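Local atomic coordinates of cellobiose 2-epimerase (Ruminococcus albus, PDB entry 3VW5), a protein that catalyses the reversible epimerization of cellobiose to 4-O-beta-D-glucopyranosyl-D-mannose, acting on an unmodified sugar. Residues G27-Y32 / K74-F79; H50-W55 / P372-R377; A115-S120 / Y189-K194; I182-E187 / D244-W249. The protein carries 2 engineered substitutions. All coordinates share one frame; numbering follows the deposited sequence.

Interaction 1: residues G27-Y32 / K74-F79; sequences GGFYGY and KHAYEF
The H75 ring has G28 O and F29 CE2 at its edge, both near the ring plane. That same edge is turned toward the face of F29. The two rings form an offset edge-to-face pair, with centroids 5.8 Å apart and planes at 68°. A third ring, F79, meets the glycine backbone at a slant. F79 CD1 lies 3.7 Å from G28 N. H75 CG stands trans to the backbone N (chi1 -177°), and this brings the imidazole off helix 67-84 over to the loop. H75 NE2 gives a weak hydrogen bond to G28 O, 2.9 Å long and bent to 127° at the hydrogen. The stronger partner of H75 NE2 is the carbonyl O of D23. Next along the helix, A76 CB touches F29 CE2 at 3.8 Å.

The backbone of the loop comes close, with the CA atoms of G28 and A76 5.0 Å apart. A CB on G28 would clash with F79 CG. The backbone angles of G27 also call for glycine, since a CB would press on the preceding carbonyl O. Beyond the contact, F79 stacks on H50, and F29 touches I53 of helix 47-64. This is plain packing in an (alpha/alpha)6 barrel: the loop that follows helix 2-19 lies against an outer helix, and its Gly-Gly pair allows the close approach.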
# COMPACT_ATOMS: atom_id res chain seq x y z
N GLY A 27 12.46 20.40 -3.69
CA GLY A 27 11.13 19.91 -4.04
C GLY A 27 10.84 18.53 -3.49
O GLY A 27 11.74 17.74 -3.25
N GLY A 28 9.57 18.23 -3.27
CA GLY A 28 9.20 16.94 -2.74
C GLY A 28 9.67 16.72 -1.31
O GLY A 28 9.80 17.67 -0.55
N PHE A 29 9.93 15.47 -0.95
CA PHE A 29 10.42 15.12 0.38
C PHE A 29 11.77 14.39 0.34
O PHE A 29 12.08 13.74 -0.65
CB PHE A 29 9.39 14.25 1.09
CG PHE A 29 8.14 14.96 1.42
CD1 PHE A 29 7.79 15.20 2.74
CD2 PHE A 29 7.31 15.43 0.42
CE1 PHE A 29 6.63 15.87 3.06
CE2 PHE A 29 6.14 16.11 0.71
CZ PHE A 29 5.80 16.33 2.04
N TYR A 30 12.55 14.49 1.41
CA TYR A 30 13.84 13.80 1.48
C TYR A 30 13.66 12.27 1.33
O TYR A 30 12.65 11.69 1.77
CB TYR A 30 14.59 14.14 2.78
CG TYR A 30 14.72 15.63 3.07
CD1 TYR A 30 15.37 16.48 2.18
CD2 TYR A 30 14.22 16.18 4.26
CE1 TYR A 30 15.50 17.83 2.45
CE2 TYR A 30 14.34 17.53 4.53
CZ TYR A 30 14.99 18.35 3.62
OH TYR A 30 15.11 19.69 3.90
N GLY A 31 14.62 11.63 0.68
CA GLY A 31 14.47 10.26 0.26
C GLY A 31 14.96 9.20 1.25
O GLY A 31 14.62 8.02 1.10
N TYR A 32 15.74 9.60 2.25
CA TYR A 32 16.34 8.60 3.13
C TYR A 32 16.58 9.07 4.56
O TYR A 32 17.26 10.08 4.80
CB TYR A 32 17.63 8.05 2.50
CG TYR A 32 18.28 6.93 3.29
CD1 TYR A 32 17.97 5.60 3.03
CD2 TYR A 32 19.22 7.21 4.28
CE1 TYR A 32 18.58 4.56 3.75
CE2 TYR A 32 19.82 6.19 5.01
CZ TYR A 32 19.49 4.87 4.74
OH TYR A 32 20.10 3.86 5.47
N LYS A 74 -0.13 19.12 -1.63
CA LYS A 74 0.15 19.85 -2.85
C LYS A 74 1.64 19.90 -3.18
O LYS A 74 2.02 19.87 -4.35
CB LYS A 74 -0.45 21.26 -2.83
CG LYS A 74 -0.10 22.10 -4.06
CD LYS A 74 -0.74 23.47 -4.02
CE LYS A 74 0.06 24.47 -4.86
NZ LYS A 74 0.12 25.81 -4.20
N HIS A 75 2.49 19.97 -2.16
CA HIS A 75 3.94 20.02 -2.36
C HIS A 75 4.44 18.75 -3.04
O HIS A 75 5.25 18.82 -3.96
CB HIS A 75 4.69 20.21 -1.03
CG HIS A 75 6.17 20.35 -1.18
ND1 HIS A 75 6.77 21.47 -1.73
CD2 HIS A 75 7.18 19.50 -0.86
CE1 HIS A 75 8.08 21.30 -1.74
NE2 HIS A 75 8.36 20.13 -1.21
N ALA A 76 3.95 17.61 -2.56
CA ALA A 76 4.29 16.31 -3.13
C ALA A 76 3.70 16.14 -4.54
O ALA A 76 4.39 15.70 -5.47
CB ALA A 76 3.81 15.19 -2.20
N TYR A 77 2.42 16.48 -4.68
CA TYR A 77 1.79 16.50 -5.99
C TYR A 77 2.63 17.23 -7.05
O TYR A 77 2.86 16.70 -8.15
CB TYR A 77 0.40 17.14 -5.91
CG TYR A 77 -0.21 17.49 -7.24
CD1 TYR A 77 -0.74 16.51 -8.05
CD2 TYR A 77 -0.29 18.82 -7.66
CE1 TYR A 77 -1.34 16.83 -9.28
CE2 TYR A 77 -0.87 19.15 -8.88
CZ TYR A 77 -1.39 18.15 -9.68
OH TYR A 77 -1.98 18.46 -10.89
N GLU A 78 3.10 18.43 -6.72
CA GLU A 78 3.86 19.19 -7.70
C GLU A 78 5.10 18.42 -8.11
O GLU A 78 5.47 18.36 -9.28
CB GLU A 78 4.23 20.57 -7.16
CG GLU A 78 3.07 21.57 -7.19
CD GLU A 78 2.85 22.18 -8.57
OE1 GLU A 78 1.70 22.11 -9.06
OE2 GLU A 78 3.82 22.74 -9.17
N PHE A 79 5.74 17.79 -7.13
CA PHE A 79 6.94 17.03 -7.42
C PHE A 79 6.65 15.92 -8.43
O PHE A 79 7.42 15.70 -9.36
CB PHE A 79 7.56 16.48 -6.13
CG PHE A 79 8.88 15.82 -6.33
CD1 PHE A 79 10.03 16.60 -6.52
CD2 PHE A 79 8.99 14.43 -6.35
CE1 PHE A 79 11.26 16.00 -6.71
CE2 PHE A 79 10.22 13.83 -6.55
CZ PHE A 79 11.36 14.61 -6.73

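Interaction 2: residues H50-W55 / P372-R377; sequences HSRILW and PYHNGR
R52 slants across Y373, from CB to NH2. Its CB meets Y373 CB at 3.5 Å. Its CG is about equally near Y373 CB and CD2, and its CD is 3.7 Å from Y373 CD2. R52 NE follows at 3.4 Å from the same CD2, which sits over one face of the guanidinium, toward the rim. The tip, R52 NH2, reaches Y373 CE2 at 3.8 Å. The guanidinium and phenol planes are 30° apart. An alanine in this place would keep only the CB contact, and would probably leave the CD2-CE2 side of Y373 without its cover and nearby positive charge.

The other side of Y373 meets W55. The tyrosine edge points at the tryptophan face in a T-shaped pair, with planes at 85° and centroids 5.8 Å apart. R377 lies across the far end of the indole, its CG against W55 CH2. A bend at chi3 (59°) turns the R377 guanidinium, and one of its faces lies on Y373 CE1. R377 is paired outside with E187, E246 and E308, and Y373 OH bonds to E187. Next along helix 47-64, I53 CG1 packs on P372 CD at 3.7 Å; P372 is the N-cap of helix 373-385.

The two helix segments are nearly parallel, their axes 9.7 Å apart. They belong to the first and last inner helices, and their contact closes the ring of the (alpha/alpha)6 barrel.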
# COMPACT_ATOMS: atom_id res chain seq x y z
N HIS A 50 6.91 9.11 -3.02
CA HIS A 50 6.19 10.36 -3.18
C HIS A 50 4.71 10.17 -3.43
O HIS A 50 3.88 10.93 -2.94
CB HIS A 50 6.83 11.23 -4.25
CG HIS A 50 8.05 11.94 -3.76
ND1 HIS A 50 9.25 11.30 -3.54
CD2 HIS A 50 8.24 13.23 -3.38
CE1 HIS A 50 10.13 12.16 -3.08
NE2 HIS A 50 9.55 13.34 -2.97
N SER A 51 4.34 9.13 -4.17
CA SER A 51 2.93 8.89 -4.36
C SER A 51 2.28 8.54 -3.03
O SER A 51 1.17 8.96 -2.75
CB SER A 51 2.70 7.81 -5.40
OG SER A 51 3.19 8.26 -6.64
N ARG A 52 2.99 7.77 -2.21
CA ARG A 52 2.44 7.37 -0.91
C ARG A 52 2.31 8.54 0.06
O ARG A 52 1.33 8.64 0.82
CB ARG A 52 3.25 6.22 -0.32
CG ARG A 52 3.05 4.94 -1.09
CD ARG A 52 4.09 3.89 -0.77
NE ARG A 52 3.65 2.56 -1.16
CZ ARG A 52 4.26 1.43 -0.82
NH1 ARG A 52 5.35 1.44 -0.06
NH2 ARG A 52 3.76 0.27 -1.23
N ILE A 53 3.29 9.44 0.02
CA ILE A 53 3.18 10.67 0.78
C ILE A 53 1.98 11.49 0.27
O ILE A 53 1.13 11.91 1.07
CB ILE A 53 4.49 11.46 0.73
CG1 ILE A 53 5.57 10.66 1.45
CG2 ILE A 53 4.33 12.84 1.39
CD1 ILE A 53 6.99 11.16 1.19
N LEU A 54 1.90 11.68 -1.05
CA LEU A 54 0.76 12.37 -1.67
C LEU A 54 -0.56 11.74 -1.23
O LEU A 54 -1.47 12.43 -0.77
CB LEU A 54 0.86 12.40 -3.20
CG LEU A 54 -0.31 13.05 -3.95
CD1 LEU A 54 -0.71 14.40 -3.33
CD2 LEU A 54 -0.06 13.21 -5.44
N TRP A 55 -0.65 10.42 -1.33
CA TRP A 55 -1.86 9.76 -0.86
C TRP A 55 -2.13 10.09 0.61
O TRP A 55 -3.26 10.33 1.01
CB TRP A 55 -1.82 8.24 -1.06
CG TRP A 55 -3.10 7.62 -0.53
CD1 TRP A 55 -4.25 7.42 -1.22
CD2 TRP A 55 -3.36 7.22 0.82
NE1 TRP A 55 -5.21 6.88 -0.40
CE2 TRP A 55 -4.69 6.75 0.87
CE3 TRP A 55 -2.60 7.19 2.00
CZ2 TRP A 55 -5.28 6.28 2.04
CZ3 TRP A 55 -3.19 6.72 3.16
CH2 TRP A 55 -4.50 6.27 3.17
N PRO A 372 4.70 6.99 4.89
CA PRO A 372 3.61 7.13 5.87
C PRO A 372 2.31 6.46 5.47
O PRO A 372 1.31 6.60 6.16
CB PRO A 372 3.40 8.65 5.95
CG PRO A 372 3.82 9.15 4.64
CD PRO A 372 4.89 8.22 4.10
N TYR A 373 2.32 5.72 4.37
CA TYR A 373 1.09 5.22 3.77
C TYR A 373 0.43 4.08 4.55
O TYR A 373 -0.72 4.21 5.00
CB TYR A 373 1.35 4.88 2.29
CG TYR A 373 0.65 3.66 1.72
CD1 TYR A 373 -0.71 3.67 1.45
CD2 TYR A 373 1.39 2.52 1.38
CE1 TYR A 373 -1.33 2.55 0.89
CE2 TYR A 373 0.78 1.41 0.83
CZ TYR A 373 -0.57 1.43 0.58
OH TYR A 373 -1.18 0.32 0.03
N HIS A 374 1.15 2.98 4.77
CA HIS A 374 0.58 1.86 5.53
C HIS A 374 0.14 2.25 6.95
O HIS A 374 -0.99 1.92 7.37
CB HIS A 374 1.54 0.67 5.57
CG HIS A 374 1.60 -0.12 4.30
ND1 HIS A 374 0.55 -0.90 3.86
CD2 HIS A 374 2.58 -0.25 3.37
CE1 HIS A 374 0.88 -1.48 2.72
NE2 HIS A 374 2.11 -1.11 2.41
N ASN A 375 1.01 2.92 7.70
CA ASN A 375 0.67 3.21 9.09
C ASN A 375 -0.29 4.40 9.21
O ASN A 375 -1.20 4.41 10.07
CB ASN A 375 1.92 3.36 9.98
CG ASN A 375 2.88 4.38 9.44
OD1 ASN A 375 2.62 5.01 8.41
ND2 ASN A 375 3.99 4.58 10.14
N GLY A 376 -0.10 5.39 8.32
CA GLY A 376 -1.08 6.44 8.10
C GLY A 376 -2.47 5.91 7.77
O GLY A 376 -3.46 6.29 8.41
N ARG A 377 -2.55 5.01 6.80
CA ARG A 377 -3.86 4.49 6.42
C ARG A 377 -4.57 3.79 7.57
O ARG A 377 -5.77 3.96 7.75
CB ARG A 377 -3.77 3.58 5.20
CG ARG A 377 -5.14 3.35 4.55
CD ARG A 377 -5.02 2.71 3.18
NE ARG A 377 -4.33 1.42 3.25
CZ ARG A 377 -4.04 0.67 2.20
NH1 ARG A 377 -4.40 1.05 0.98
NH2 ARG A 377 -3.40 -0.48 2.37

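Interaction 3: residues A115-S120 / Y189-K194; sequences AIYALS and YTELYK
Y117 lays the edge of its ring against the aliphatic part of E191. Y117 CD1 is 3.5 Å from E191 CB, which lies near the ring plane. The carboxylate is turned at 80° to that ring. E191 bends at chi2, and its CG also touches S120 CB at 3.6 Å. The acid end leaves the contact: E191 OE1 bonds to S121 OG and forms a salt bridge with R124.

S120 sits where the helices are close, its CA 5.3 Å from that of L192. Its OG is anti to the carbonyl carbon (chi1 -66°) and turns back to I116 O, 2.8 Å away. The S120 backbone N reaches the same oxygen from the opposite face of the carbonyl plane, so two donors grip I116 O. S120 OG also touches L192, 3.4 Å from its CA and close to its CG. A leucine in place of S120 has no hydroxyl for I116 O, which would probably be left with the backbone N alone, and the fit against E191 and L192 is likely to be disturbed.

One turn earlier, I116 fills the other side. Its CG2 packs on L192 CG at 4.1 Å. Its CD1 meets the edge of the Y189 ring at CE2.

The segments cross at 27°, with axes 8.2 Å apart. They come from helices 109-126 and 179-196, neighbours in the inner ring of the barrel. Outer helix 129-145 covers I116 and Y189, and outer helix 199-216 covers Y189 and L192. Helix 47-64 packs on the A115 and A118 side.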
# COMPACT_ATOMS: atom_id res chain seq x y z
N ALA A 115 0.71 5.92 -8.26
CA ALA A 115 0.51 7.27 -8.78
C ALA A 115 -0.99 7.55 -9.00
O ALA A 115 -1.51 8.57 -8.55
CB ALA A 115 1.31 7.47 -10.06
N ILE A 116 -1.69 6.64 -9.68
CA ILE A 116 -3.13 6.78 -9.87
C ILE A 116 -3.89 6.89 -8.54
O ILE A 116 -4.77 7.74 -8.40
CB ILE A 116 -3.69 5.62 -10.69
CG1 ILE A 116 -3.18 5.70 -12.12
CG2 ILE A 116 -5.22 5.60 -10.66
CD1 ILE A 116 -3.24 4.36 -12.82
N TYR A 117 -3.55 6.03 -7.59
CA TYR A 117 -4.18 6.00 -6.28
C TYR A 117 -4.05 7.35 -5.56
O TYR A 117 -5.03 7.90 -5.04
CB TYR A 117 -3.54 4.88 -5.47
CG TYR A 117 -4.17 4.58 -4.13
CD1 TYR A 117 -5.54 4.57 -3.96
CD2 TYR A 117 -3.37 4.28 -3.03
CE1 TYR A 117 -6.11 4.27 -2.73
CE2 TYR A 117 -3.93 3.98 -1.80
CZ TYR A 117 -5.29 3.97 -1.65
OH TYR A 117 -5.83 3.67 -0.42
N ALA A 118 -2.83 7.88 -5.54
CA ALA A 118 -2.50 9.16 -4.94
C ALA A 118 -3.17 10.34 -5.67
O ALA A 118 -3.78 11.18 -5.04
CB ALA A 118 -1.00 9.36 -4.91
N LEU A 119 -3.04 10.40 -7.00
CA LEU A 119 -3.62 11.50 -7.77
C LEU A 119 -5.13 11.53 -7.58
O LEU A 119 -5.71 12.60 -7.40
CB LEU A 119 -3.25 11.38 -9.26
CG LEU A 119 -1.78 11.70 -9.60
CD1 LEU A 119 -1.38 11.21 -11.00
CD2 LEU A 119 -1.41 13.17 -9.41
N SER A 120 -5.77 10.36 -7.60
CA SER A 120 -7.21 10.29 -7.43
C SER A 120 -7.57 10.90 -6.11
O SER A 120 -8.50 11.69 -6.00
CB SER A 120 -7.72 8.85 -7.49
OG SER A 120 -7.53 8.30 -8.78
N TYR A 189 -7.67 1.67 -8.83
CA TYR A 189 -8.88 1.80 -9.65
C TYR A 189 -10.11 2.01 -8.78
O TYR A 189 -11.01 2.75 -9.16
CB TYR A 189 -9.08 0.58 -10.56
CG TYR A 189 -8.12 0.54 -11.71
CD1 TYR A 189 -8.35 -0.29 -12.80
CD2 TYR A 189 -6.98 1.33 -11.72
CE1 TYR A 189 -7.47 -0.34 -13.87
CE2 TYR A 189 -6.08 1.30 -12.79
CZ TYR A 189 -6.33 0.45 -13.86
OH TYR A 189 -5.44 0.41 -14.92
N THR A 190 -10.13 1.37 -7.62
CA THR A 190 -11.17 1.64 -6.64
C THR A 190 -11.24 3.14 -6.36
O THR A 190 -12.32 3.71 -6.31
CB THR A 190 -10.93 0.90 -5.31
OG1 THR A 190 -10.93 -0.51 -5.56
CG2 THR A 190 -12.02 1.22 -4.31
N GLU A 191 -10.09 3.78 -6.21
CA GLU A 191 -10.05 5.18 -5.81
C GLU A 191 -10.42 6.09 -6.98
O GLU A 191 -11.07 7.10 -6.79
CB GLU A 191 -8.66 5.56 -5.23
CG GLU A 191 -8.56 6.94 -4.58
CD GLU A 191 -9.34 7.05 -3.26
OE1 GLU A 191 -9.30 8.14 -2.62
OE2 GLU A 191 -9.99 6.06 -2.86
N LEU A 192 -10.00 5.72 -8.19
CA LEU A 192 -10.35 6.47 -9.40
C LEU A 192 -11.84 6.40 -9.63
O LEU A 192 -12.44 7.34 -10.12
CB LEU A 192 -9.65 5.88 -10.63
CG LEU A 192 -9.03 6.86 -11.63
CD1 LEU A 192 -8.95 6.23 -13.02
CD2 LEU A 192 -9.77 8.18 -11.66
N TYR A 193 -12.46 5.27 -9.29
CA TYR A 193 -13.89 5.12 -9.51
C TYR A 193 -14.65 5.91 -8.45
O TYR A 193 -15.63 6.59 -8.74
CB TYR A 193 -14.29 3.65 -9.52
CG TYR A 193 -15.75 3.43 -9.80
CD1 TYR A 193 -16.23 3.35 -11.11
CD2 TYR A 193 -16.66 3.31 -8.76
CE1 TYR A 193 -17.56 3.16 -11.37
CE2 TYR A 193 -18.00 3.11 -9.01
CZ TYR A 193 -18.45 3.04 -10.32
OH TYR A 193 -19.80 2.85 -10.57
N LYS A 194 -14.18 5.81 -7.21
CA LYS A 194 -14.73 6.61 -6.12
C LYS A 194 -14.72 8.08 -6.51
O LYS A 194 -15.68 8.81 -6.27
CB LYS A 194 -13.90 6.39 -4.85
CG LYS A 194 -14.26 7.28 -3.67
CD LYS A 194 -14.35 6.46 -2.39
CE LYS A 194 -15.69 6.67 -1.69
NZ LYS A 194 -15.88 5.72 -0.54

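Interaction 4: residues I182-E187 / D244-W249; sequences ILHLIE and DIEATW
Segments 182-187 and 244-249 run in roughly the same direction, with helix axes 10.8 Å apart and inclined at 30°. Both belong to inner helices of the (alpha/alpha)6 barrel. Contact between them is small, and side chains make it. L183 CD2 packs on A247 CB at 3.8 Å. The other methyl, L183 CD1, lies over the centre of one face of the H184 ring, 4.1 Å above it.

E246 comes from the facing helix. With chi1 at -174° its CG points opposite the backbone N, and the chain stays extended, which carries the carboxylate toward H184. E246 OE2 ends 3.8 Å from H184 CE1, and the two side chains cross at about a right angle. E246 OE2 is also 4.2 Å from E187 OE1. R377 of helix 373-385 is the partner of both acids. H184 also meets the rings of F114 and Y110.

The imidazole is fixed from its own helix. H184 ND1 donates to E187 OE2 at 2.7 Å in a nearly straight bond (167°). The acceptor lies in the ring plane, while the donor stands well above the carboxylate plane.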
# COMPACT_ATOMS: atom_id res chain seq x y z
N ILE A 182 -1.66 -6.92 -8.95
CA ILE A 182 -3.10 -6.97 -9.18
C ILE A 182 -3.80 -6.21 -8.05
O ILE A 182 -4.63 -5.33 -8.28
CB ILE A 182 -3.62 -8.42 -9.33
CG1 ILE A 182 -2.99 -9.10 -10.54
CG2 ILE A 182 -5.13 -8.46 -9.47
CD1 ILE A 182 -3.37 -10.56 -10.69
N LEU A 183 -3.41 -6.54 -6.82
CA LEU A 183 -3.95 -5.93 -5.62
C LEU A 183 -3.83 -4.40 -5.63
O LEU A 183 -4.77 -3.68 -5.25
CB LEU A 183 -3.22 -6.51 -4.41
CG LEU A 183 -3.85 -6.35 -3.02
CD1 LEU A 183 -3.40 -5.08 -2.35
CD2 LEU A 183 -5.36 -6.40 -3.12
N HIS A 184 -2.68 -3.89 -6.04
CA HIS A 184 -2.51 -2.45 -6.09
C HIS A 184 -3.17 -1.75 -7.29
O HIS A 184 -3.48 -0.56 -7.23
CB HIS A 184 -1.05 -2.04 -5.83
CG HIS A 184 -0.63 -2.29 -4.42
ND1 HIS A 184 -1.10 -1.52 -3.37
CD2 HIS A 184 0.14 -3.25 -3.87
CE1 HIS A 184 -0.61 -1.99 -2.24
NE2 HIS A 184 0.15 -3.03 -2.51
N LEU A 185 -3.44 -2.50 -8.36
CA LEU A 185 -4.37 -2.02 -9.39
C LEU A 185 -5.79 -1.94 -8.81
O LEU A 185 -6.48 -0.93 -8.98
CB LEU A 185 -4.32 -2.88 -10.65
CG LEU A 185 -3.07 -2.74 -11.52
CD1 LEU A 185 -3.06 -3.81 -12.60
CD2 LEU A 185 -2.92 -1.35 -12.14
N ILE A 186 -6.23 -2.99 -8.12
CA ILE A 186 -7.53 -2.91 -7.47
C ILE A 186 -7.61 -1.64 -6.60
O ILE A 186 -8.54 -0.86 -6.71
CB ILE A 186 -7.82 -4.18 -6.64
CG1 ILE A 186 -8.16 -5.35 -7.57
CG2 ILE A 186 -8.92 -3.94 -5.64
CD1 ILE A 186 -7.91 -6.72 -6.97
N GLU A 187 -6.60 -1.44 -5.77
CA GLU A 187 -6.56 -0.34 -4.82
C GLU A 187 -6.69 1.02 -5.52
O GLU A 187 -7.50 1.85 -5.11
CB GLU A 187 -5.25 -0.43 -4.05
CG GLU A 187 -5.06 0.56 -2.93
CD GLU A 187 -3.64 0.48 -2.40
OE1 GLU A 187 -3.43 0.24 -1.18
OE2 GLU A 187 -2.71 0.65 -3.23
N ASP A 244 -2.21 -10.97 2.49
CA ASP A 244 -3.49 -11.65 2.63
C ASP A 244 -4.49 -10.81 3.39
O ASP A 244 -5.57 -10.52 2.88
CB ASP A 244 -3.30 -13.00 3.33
CG ASP A 244 -3.03 -14.12 2.35
OD1 ASP A 244 -3.52 -15.24 2.60
OD2 ASP A 244 -2.33 -13.89 1.34
N ILE A 245 -4.11 -10.40 4.60
CA ILE A 245 -5.00 -9.62 5.45
C ILE A 245 -5.30 -8.23 4.84
O ILE A 245 -6.39 -7.70 5.01
CB ILE A 245 -4.45 -9.51 6.91
CG1 ILE A 245 -5.56 -9.08 7.88
CG2 ILE A 245 -3.26 -8.57 6.98
CD1 ILE A 245 -6.86 -9.86 7.70
N GLU A 246 -4.34 -7.66 4.13
CA GLU A 246 -4.55 -6.40 3.42
C GLU A 246 -5.56 -6.55 2.27
O GLU A 246 -6.48 -5.74 2.11
CB GLU A 246 -3.23 -5.88 2.87
CG GLU A 246 -3.32 -4.51 2.25
CD GLU A 246 -2.04 -4.11 1.55
OE1 GLU A 246 -1.16 -4.99 1.38
OE2 GLU A 246 -1.92 -2.93 1.17
N ALA A 247 -5.37 -7.59 1.47
CA ALA A 247 -6.26 -7.85 0.35
C ALA A 247 -7.71 -7.99 0.80
O ALA A 247 -8.62 -7.54 0.10
CB ALA A 247 -5.81 -9.07 -0.43
N THR A 248 -7.95 -8.59 1.96
CA THR A 248 -9.32 -8.81 2.43
C THR A 248 -10.12 -7.52 2.53
O THR A 248 -11.22 -7.43 1.98
CB THR A 248 -9.41 -9.55 3.76
OG1 THR A 248 -8.81 -8.76 4.81
CG2 THR A 248 -8.74 -10.92 3.65
N TRP A 249 -9.59 -6.52 3.23
CA TRP A 249 -10.35 -5.27 3.36
C TRP A 249 -10.32 -4.40 2.09
O TRP A 249 -11.27 -3.70 1.80
CB TRP A 249 -9.94 -4.47 4.61
CG TRP A 249 -8.65 -3.71 4.54
CD1 TRP A 249 -7.42 -4.14 4.96
CD2 TRP A 249 -8.45 -2.36 4.07
NE1 TRP A 249 -6.48 -3.16 4.77
CE2 TRP A 249 -7.08 -2.06 4.22
CE3 TRP A 249 -9.30 -1.39 3.53
CZ2 TRP A 249 -6.53 -0.82 3.86
CZ3 TRP A 249 -8.75 -0.16 3.17
CH2 TRP A 249 -7.38 0.11 3.33

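The four contacts run from the outer wall of the barrel to its middle. Interaction 1 is outermost and joins interaction 2 through F29 N and H50 NE2, 3.0 Å apart and probably hydrogen-bonded. Interaction 2 spans the chain, and the segments of interactions 3 and 4 fall between its own. R377 ties these three together: its NH1 forms a salt bridge with E187 OE1 of interaction 4 and lies 3.3 Å from Y117 OH of interaction 3, a probable hydrogen bond. Interactions 3 and 4 share helix 179-196. Interactions 1 and 4 do not touch, their centres about 26 Å apart. The polar cluster of interactions 2 and 4 lies near the barrel centre, consistent with the sugar site of this family.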